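Local coordinates for oxidoreductase, NAD-binding/iron-sulfur cluster-binding protein (Nitratireductor pacificus pht-3B, PDB 6ZXX) that binds cobalamin and two [4Fe-4S] clusters and, as in reductive dehalogenases, probably uses them to remove halogen from organohalide substrates, at residues 43-48 / 225-230; 145-150 / 232-237. All coordinates share one frame; numbering follows the deposited sequence.

Contact 1: residues 43-48 / 225-230; sequences LALERL and APFLRR
The ring of F227 reaches into a bracket formed by L43, L45 and L48, and P226, one residue earlier, packs against L48. The tight part of the contact is this ring and proline held among the three leucines. CD1 of L48 wedges against CG of the P226 ring at 3.5 Å, slightly closer than usual for two carbons, and also borders F227 CE2, while its other methyl, CD2, touches F227 CZ at 4.0 Å. L45 approaches from another direction: its CD1 lies in the plane of the F227 ring, at the CD2-CE2 edge, 3.6 Å from CD2. L43 runs past the phenylalanine in the opposite direction, with CG 3.7 Å from F227 CD2 and CD1 3.9 Å from F227 CG, and so it grips the root of the ring rather than its far end. The ring is directed toward the leucines by a chi1 of -58°, which sets CG beside the backbone N and anti to the carbonyl carbon. V262 of helix 260-263 also touches F227.

No hydrogen bond spans the two segments, and the packing thins out quickly. The E46 and R47 side chains turn from the leucine cluster to salt bridges with R36 and D267, respectively, and R229 is solvent-exposed, its side chain modelled only as far as CG. L43, L45 and F227 themselves remain partly exposed.

Local backbone bonds hold each side in shape. R47 N bonds to A44 O at the short 3-10 segment 45-47. From outside both segments, the E257 side chain accepts a hydrogen bond from F227 N through OE2. Within 225-230, L228 N bonds to A225 O at 3.3 Å, closing a type II beta turn with P226 and F227 at its two central positions, F227 taking the positive phi (79°) characteristic of that turn.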
loop_
_atom_site.group_PDB
_atom_site.type_symbol
_atom_site.label_atom_id
_atom_site.label_comp_id
_atom_site.label_asym_id
_atom_site.label_seq_id
_atom_site.Cartn_x
_atom_site.Cartn_y
_atom_site.Cartn_z
ATOM N N LEU A 43 -12.902 -14.691 -1.323
ATOM C CA LEU A 43 -13.276 -16.070 -0.995
ATOM C C LEU A 43 -14.747 -16.274 -1.365
ATOM O O LEU A 43 -15.540 -15.356 -1.298
ATOM C CB LEU A 43 -13.055 -16.373 0.514
ATOM C CG LEU A 43 -11.763 -16.797 1.214
ATOM C CD1 LEU A 43 -10.850 -17.545 0.261
ATOM C CD2 LEU A 43 -11.057 -15.648 1.843
ATOM N N ALA A 44 -15.112 -17.494 -1.713
ATOM C CA ALA A 44 -16.484 -17.776 -2.131
ATOM C C ALA A 44 -17.356 -18.133 -0.940
ATOM O O ALA A 44 -17.932 -19.231 -0.849
ATOM C CB ALA A 44 -16.533 -18.878 -3.180
ATOM N N LEU A 45 -17.499 -17.170 -0.054
ATOM C CA LEU A 45 -18.181 -17.397 1.218
ATOM C C LEU A 45 -19.677 -17.533 0.993
ATOM O O LEU A 45 -20.385 -18.207 1.770
ATOM C CB LEU A 45 -17.904 -16.248 2.203
ATOM C CG LEU A 45 -16.590 -16.011 2.955
ATOM C CD1 LEU A 45 -15.650 -17.206 3.168
ATOM C CD2 LEU A 45 -15.858 -14.837 2.333
ATOM N N GLU A 46 -20.157 -16.903 -0.066
ATOM C CA GLU A 46 -21.574 -17.012 -0.455
ATOM C C GLU A 46 -21.991 -18.419 -0.914
ATOM O O GLU A 46 -23.187 -18.687 -1.059
ATOM C CB GLU A 46 -21.971 -15.972 -1.533
ATOM C CG GLU A 46 -21.560 -16.284 -2.979
ATOM C CD GLU A 46 -20.136 -15.887 -3.342
ATOM O OE1 GLU A 46 -19.334 -15.608 -2.425
ATOM O OE2 GLU A 46 -19.804 -15.874 -4.537
ATOM N N ARG A 47 -21.012 -19.286 -1.151
ATOM C CA ARG A 47 -21.299 -20.684 -1.545
ATOM C C ARG A 47 -21.272 -21.693 -0.401
ATOM O O ARG A 47 -21.309 -22.888 -0.636
ATOM C CB ARG A 47 -20.296 -21.114 -2.617
ATOM C CG ARG A 47 -20.573 -20.389 -3.931
ATOM C CD ARG A 47 -19.676 -20.914 -5.042
ATOM N NE ARG A 47 -19.964 -20.259 -6.318
ATOM C CZ ARG A 47 -20.788 -20.715 -7.257
ATOM N NH1 ARG A 47 -21.457 -21.860 -7.102
ATOM N NH2 ARG A 47 -20.961 -19.987 -8.349
ATOM N N LEU A 48 -21.128 -21.200 0.821
ATOM C CA LEU A 48 -20.985 -22.048 1.959
ATOM C C LEU A 48 -22.359 -22.237 2.582
ATOM O O LEU A 48 -23.165 -21.318 2.636
ATOM C CB LEU A 48 -20.023 -21.432 2.959
ATOM C CG LEU A 48 -18.574 -21.192 2.527
ATOM C CD1 LEU A 48 -17.771 -20.658 3.698
ATOM C CD2 LEU A 48 -17.904 -22.444 2.059
ATOM N N ALA A 225 -12.115 -21.814 10.746
ATOM C CA ALA A 225 -12.724 -20.988 9.691
ATOM C C ALA A 225 -12.523 -21.604 8.333
ATOM O O ALA A 225 -11.428 -22.073 8.039
ATOM C CB ALA A 225 -12.165 -19.579 9.685
ATOM N N PRO A 226 -13.604 -21.655 7.518
ATOM C CA PRO A 226 -13.438 -22.255 6.199
ATOM C C PRO A 226 -12.422 -21.425 5.456
ATOM O O PRO A 226 -12.375 -20.227 5.652
ATOM C CB PRO A 226 -14.818 -22.127 5.558
ATOM C CG PRO A 226 -15.503 -21.040 6.312
ATOM C CD PRO A 226 -14.965 -21.103 7.710
ATOM N N PHE A 227 -11.574 -22.094 4.676
ATOM C CA PHE A 227 -10.561 -21.471 3.833
ATOM C C PHE A 227 -9.301 -21.034 4.574
ATOM O O PHE A 227 -8.260 -20.945 3.962
ATOM C CB PHE A 227 -11.144 -20.288 3.036
ATOM C CG PHE A 227 -12.319 -20.638 2.148
ATOM C CD1 PHE A 227 -12.218 -21.642 1.201
ATOM C CD2 PHE A 227 -13.504 -19.925 2.219
ATOM C CE1 PHE A 227 -13.264 -21.948 0.372
ATOM C CE2 PHE A 227 -14.562 -20.231 1.372
ATOM C CZ PHE A 227 -14.427 -21.232 0.448
ATOM N N LEU A 228 -9.369 -20.724 5.861
ATOM C CA LEU A 228 -8.205 -20.133 6.530
ATOM C C LEU A 228 -7.473 -21.178 7.304
ATOM O O LEU A 228 -7.452 -21.170 8.545
ATOM C CB LEU A 228 -8.598 -18.974 7.478
ATOM C CG LEU A 228 -9.522 -17.875 6.883
ATOM C CD1 LEU A 228 -9.718 -16.812 7.944
ATOM C CD2 LEU A 228 -9.002 -17.286 5.570
ATOM N N ARG A 229 -6.832 -22.071 6.568
ATOM C CA ARG A 229 -6.282 -23.282 7.154
ATOM C C ARG A 229 -5.031 -23.028 7.943
ATOM O O ARG A 229 -4.576 -23.895 8.663
ATOM C CB ARG A 229 -6.125 -24.362 6.079
ATOM C CG ARG A 229 -7.505 -24.811 5.508
ATOM N N ARG A 230 -4.454 -21.835 7.852
ATOM C CA ARG A 230 -3.254 -21.486 8.664
ATOM C C ARG A 230 -3.533 -20.972 10.058
ATOM O O ARG A 230 -2.592 -20.685 10.804
ATOM C CB ARG A 230 -2.436 -20.409 7.975
ATOM C CG ARG A 230 -1.819 -20.887 6.692
ATOM C CD ARG A 230 -0.507 -20.167 6.385
ATOM N NE ARG A 230 -0.862 -18.897 5.809
ATOM C CZ ARG A 230 -1.100 -18.706 4.515
ATOM N NH1 ARG A 230 -0.970 -19.689 3.602
ATOM N NH2 ARG A 230 -1.443 -17.478 4.131
#

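Contact 2: residues 145-150 / 232-237; sequences VFAVQF and FRLGVV
Strands 145-149 and 232-237 pair as the central antiparallel ladder of a four-stranded sheet with strand order 1-2-4-3. Their axes approach to 4.6 Å, with N-to-C directions 150° apart.

Backbone bonding falls at two hydrogen-bonded pairs. F146 and G235 exchange bonds in both directions, F146 N to G235 O at 3.0 Å being nearly straight at hydrogen, and V148 and R233 do the same, with V148 N to R233 O at 2.9 Å. At the intervening non-hydrogen-bonded pair A147-L234 the strands add two CA-H...O contacts, A147 CA to R233 O at 3.3 Å and L234 CA to F146 O.

A CH-pi contact marks the face that carries F146, V148 and R233. F146 holds CG between its backbone N and carbonyl carbon (chi1 68°), and this folds the ring back across the neighbouring strand. G235 CA then sits over the ring, 3.7 Å from its centroid; a beta-carbon at G235 would collide with F146 CZ. Because the ring also touches I179 of helix 168-189, an alanine here would probably strip G235 of its aromatic cover and open a gap between sheet and helix.

Apolar contacts line the face of V145, A147, Q149, F232, L234 and V236. V145 and V236 lie side by side, and A147 CB touches both L234 CD1 and the F232 ring at CD2. L209, A210 and L206 of helix 206-212 meet V145, L234 and V236 there.

At the end of the ladder the aliphatic part of R233 borders the F150 ring, CD lying in the ring plane at its edge, while the guanidinium continues to a salt bridge with D173 and a hydrogen bond to P62 O. F150 CD1 approaches F232 N to 3.3 Å, and F150 CE1 lies 3.4 Å from F232 O, a buried carbonyl oxygen with no hydrogen-bond partner.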
loop_
_atom_site.group_PDB
_atom_site.type_symbol
_atom_site.label_atom_id
_atom_site.label_comp_id
_atom_site.label_asym_id
_atom_site.label_seq_id
_atom_site.Cartn_x
_atom_site.Cartn_y
_atom_site.Cartn_z
ATOM N N VAL A 145 -17.610 -8.209 12.167
ATOM C CA VAL A 145 -16.631 -9.169 12.577
ATOM C C VAL A 145 -15.758 -9.501 11.391
ATOM O O VAL A 145 -16.254 -9.737 10.295
ATOM C CB VAL A 145 -17.275 -10.455 13.130
ATOM C CG1 VAL A 145 -16.217 -11.294 13.841
ATOM C CG2 VAL A 145 -18.399 -10.115 14.076
ATOM N N PHE A 146 -14.440 -9.501 11.606
ATOM C CA PHE A 146 -13.496 -9.863 10.556
ATOM C C PHE A 146 -12.372 -10.747 11.080
ATOM O O PHE A 146 -12.002 -10.691 12.246
ATOM C CB PHE A 146 -12.935 -8.636 9.850
ATOM C CG PHE A 146 -12.039 -7.810 10.710
ATOM C CD1 PHE A 146 -12.571 -6.797 11.471
ATOM C CD2 PHE A 146 -10.659 -8.021 10.727
ATOM C CE1 PHE A 146 -11.764 -6.015 12.287
ATOM C CE2 PHE A 146 -9.847 -7.234 11.521
ATOM C CZ PHE A 146 -10.397 -6.237 12.313
ATOM N N ALA A 147 -11.877 -11.620 10.215
ATOM C CA ALA A 147 -10.730 -12.471 10.552
ATOM C C ALA A 147 -9.577 -12.111 9.657
ATOM O O ALA A 147 -9.763 -11.715 8.496
ATOM C CB ALA A 147 -11.076 -13.959 10.390
ATOM N N VAL A 148 -8.378 -12.202 10.215
ATOM C CA VAL A 148 -7.109 -12.055 9.448
ATOM C C VAL A 148 -6.363 -13.398 9.581
ATOM O O VAL A 148 -6.130 -13.857 10.702
ATOM C CB VAL A 148 -6.232 -10.862 9.937
ATOM C CG1 VAL A 148 -4.875 -10.877 9.288
ATOM C CG2 VAL A 148 -6.914 -9.511 9.660
ATOM N N GLN A 149 -6.002 -14.013 8.455
ATOM C CA GLN A 149 -5.297 -15.279 8.498
ATOM C C GLN A 149 -3.869 -15.135 9.005
ATOM O O GLN A 149 -3.215 -14.146 8.742
ATOM C CB GLN A 149 -5.290 -15.949 7.124
ATOM C CG GLN A 149 -4.846 -17.408 7.225
ATOM C CD GLN A 149 -4.859 -18.214 5.938
ATOM O OE1 GLN A 149 -4.832 -19.437 5.981
ATOM N NE2 GLN A 149 -4.994 -17.558 4.821
ATOM N N PHE A 150 -3.379 -16.148 9.709
ATOM C CA PHE A 150 -1.988 -16.206 10.152
ATOM C C PHE A 150 -1.084 -16.055 8.953
ATOM O O PHE A 150 -1.381 -16.559 7.864
ATOM C CB PHE A 150 -1.672 -17.565 10.781
ATOM C CG PHE A 150 -1.997 -17.684 12.248
ATOM C CD1 PHE A 150 -2.956 -16.922 12.838
ATOM C CD2 PHE A 150 -1.370 -18.658 13.012
ATOM C CE1 PHE A 150 -3.259 -17.060 14.186
ATOM C CE2 PHE A 150 -1.677 -18.805 14.352
ATOM C CZ PHE A 150 -2.622 -17.993 14.944
ATOM N N PHE A 232 -6.005 -18.126 12.320
ATOM C CA PHE A 232 -6.390 -16.723 12.163
ATOM C C PHE A 232 -6.660 -16.084 13.532
ATOM O O PHE A 232 -6.629 -16.757 14.581
ATOM C CB PHE A 232 -7.653 -16.612 11.305
ATOM C CG PHE A 232 -8.853 -17.180 11.977
ATOM C CD1 PHE A 232 -9.136 -18.551 11.854
ATOM C CD2 PHE A 232 -9.648 -16.369 12.801
ATOM C CE1 PHE A 232 -10.206 -19.076 12.495
ATOM C CE2 PHE A 232 -10.737 -16.903 13.442
ATOM C CZ PHE A 232 -11.012 -18.260 13.295
ATOM N N ARG A 233 -6.865 -14.773 13.481
ATOM C CA ARG A 233 -7.221 -13.959 14.636
ATOM C C ARG A 233 -8.332 -13.045 14.218
ATOM O O ARG A 233 -8.497 -12.798 13.026
ATOM C CB ARG A 233 -6.046 -13.143 15.172
ATOM C CG ARG A 233 -4.851 -13.979 15.603
ATOM C CD ARG A 233 -5.147 -14.930 16.751
ATOM N NE ARG A 233 -5.157 -14.216 18.018
ATOM C CZ ARG A 233 -5.193 -14.754 19.231
ATOM N NH1 ARG A 233 -5.195 -16.051 19.424
ATOM N NH2 ARG A 233 -5.216 -13.947 20.273
ATOM N N LEU A 234 -9.057 -12.522 15.211
ATOM C CA LEU A 234 -10.259 -11.694 14.998
ATOM C C LEU A 234 -10.083 -10.216 15.370
ATOM O O LEU A 234 -9.400 -9.813 16.319
ATOM C CB LEU A 234 -11.459 -12.196 15.840
ATOM C CG LEU A 234 -12.391 -13.393 15.591
ATOM C CD1 LEU A 234 -12.566 -13.706 14.093
ATOM C CD2 LEU A 234 -11.925 -14.594 16.369
ATOM N N GLY A 235 -10.853 -9.421 14.659
ATOM C CA GLY A 235 -11.200 -8.075 15.092
ATOM C C GLY A 235 -12.706 -7.865 14.973
ATOM O O GLY A 235 -13.413 -8.546 14.210
ATOM N N VAL A 236 -13.200 -6.919 15.759
ATOM C CA VAL A 236 -14.637 -6.534 15.757
ATOM C C VAL A 236 -14.772 -5.025 15.846
ATOM O O VAL A 236 -14.000 -4.361 16.528
ATOM C CB VAL A 236 -15.425 -7.167 16.951
ATOM C CG1 VAL A 236 -16.883 -6.722 16.966
ATOM C CG2 VAL A 236 -15.367 -8.694 16.862
ATOM N N VAL A 237 -15.763 -4.498 15.164
ATOM C CA VAL A 237 -16.198 -3.123 15.384
ATOM C C VAL A 237 -17.670 -3.221 15.760
ATOM O O VAL A 237 -18.468 -3.696 14.969
ATOM C CB VAL A 237 -16.078 -2.262 14.130
ATOM C CG1 VAL A 237 -16.674 -0.892 14.370
ATOM C CG2 VAL A 237 -14.628 -2.155 13.718
#

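Overall arrangement
Contacts 1 and 2 have centres 13 Å apart, and only G231 separates the turn-bearing segment 225-230 from strand 232-237. Polar bonds reinforce this chain link: R230 N probably hydrogen-bonds to Q149 OE1 at 3.1 Å, and R230 NE to F150 O at 3.2 Å. L228 packs on A147 and Q149, and both L228 and L45 touch M121 of the outer strand 121-126, so contact 1 lies against the sheet that contact 2 builds. Both lie away from the annotated cobalamin and iron-sulfur sites. The cobalamin-binding residues S514, K515 and S516 belong to strand 514-521 of a second sheet with the same 1-2-4-3 order, consistent with a duplicated fold.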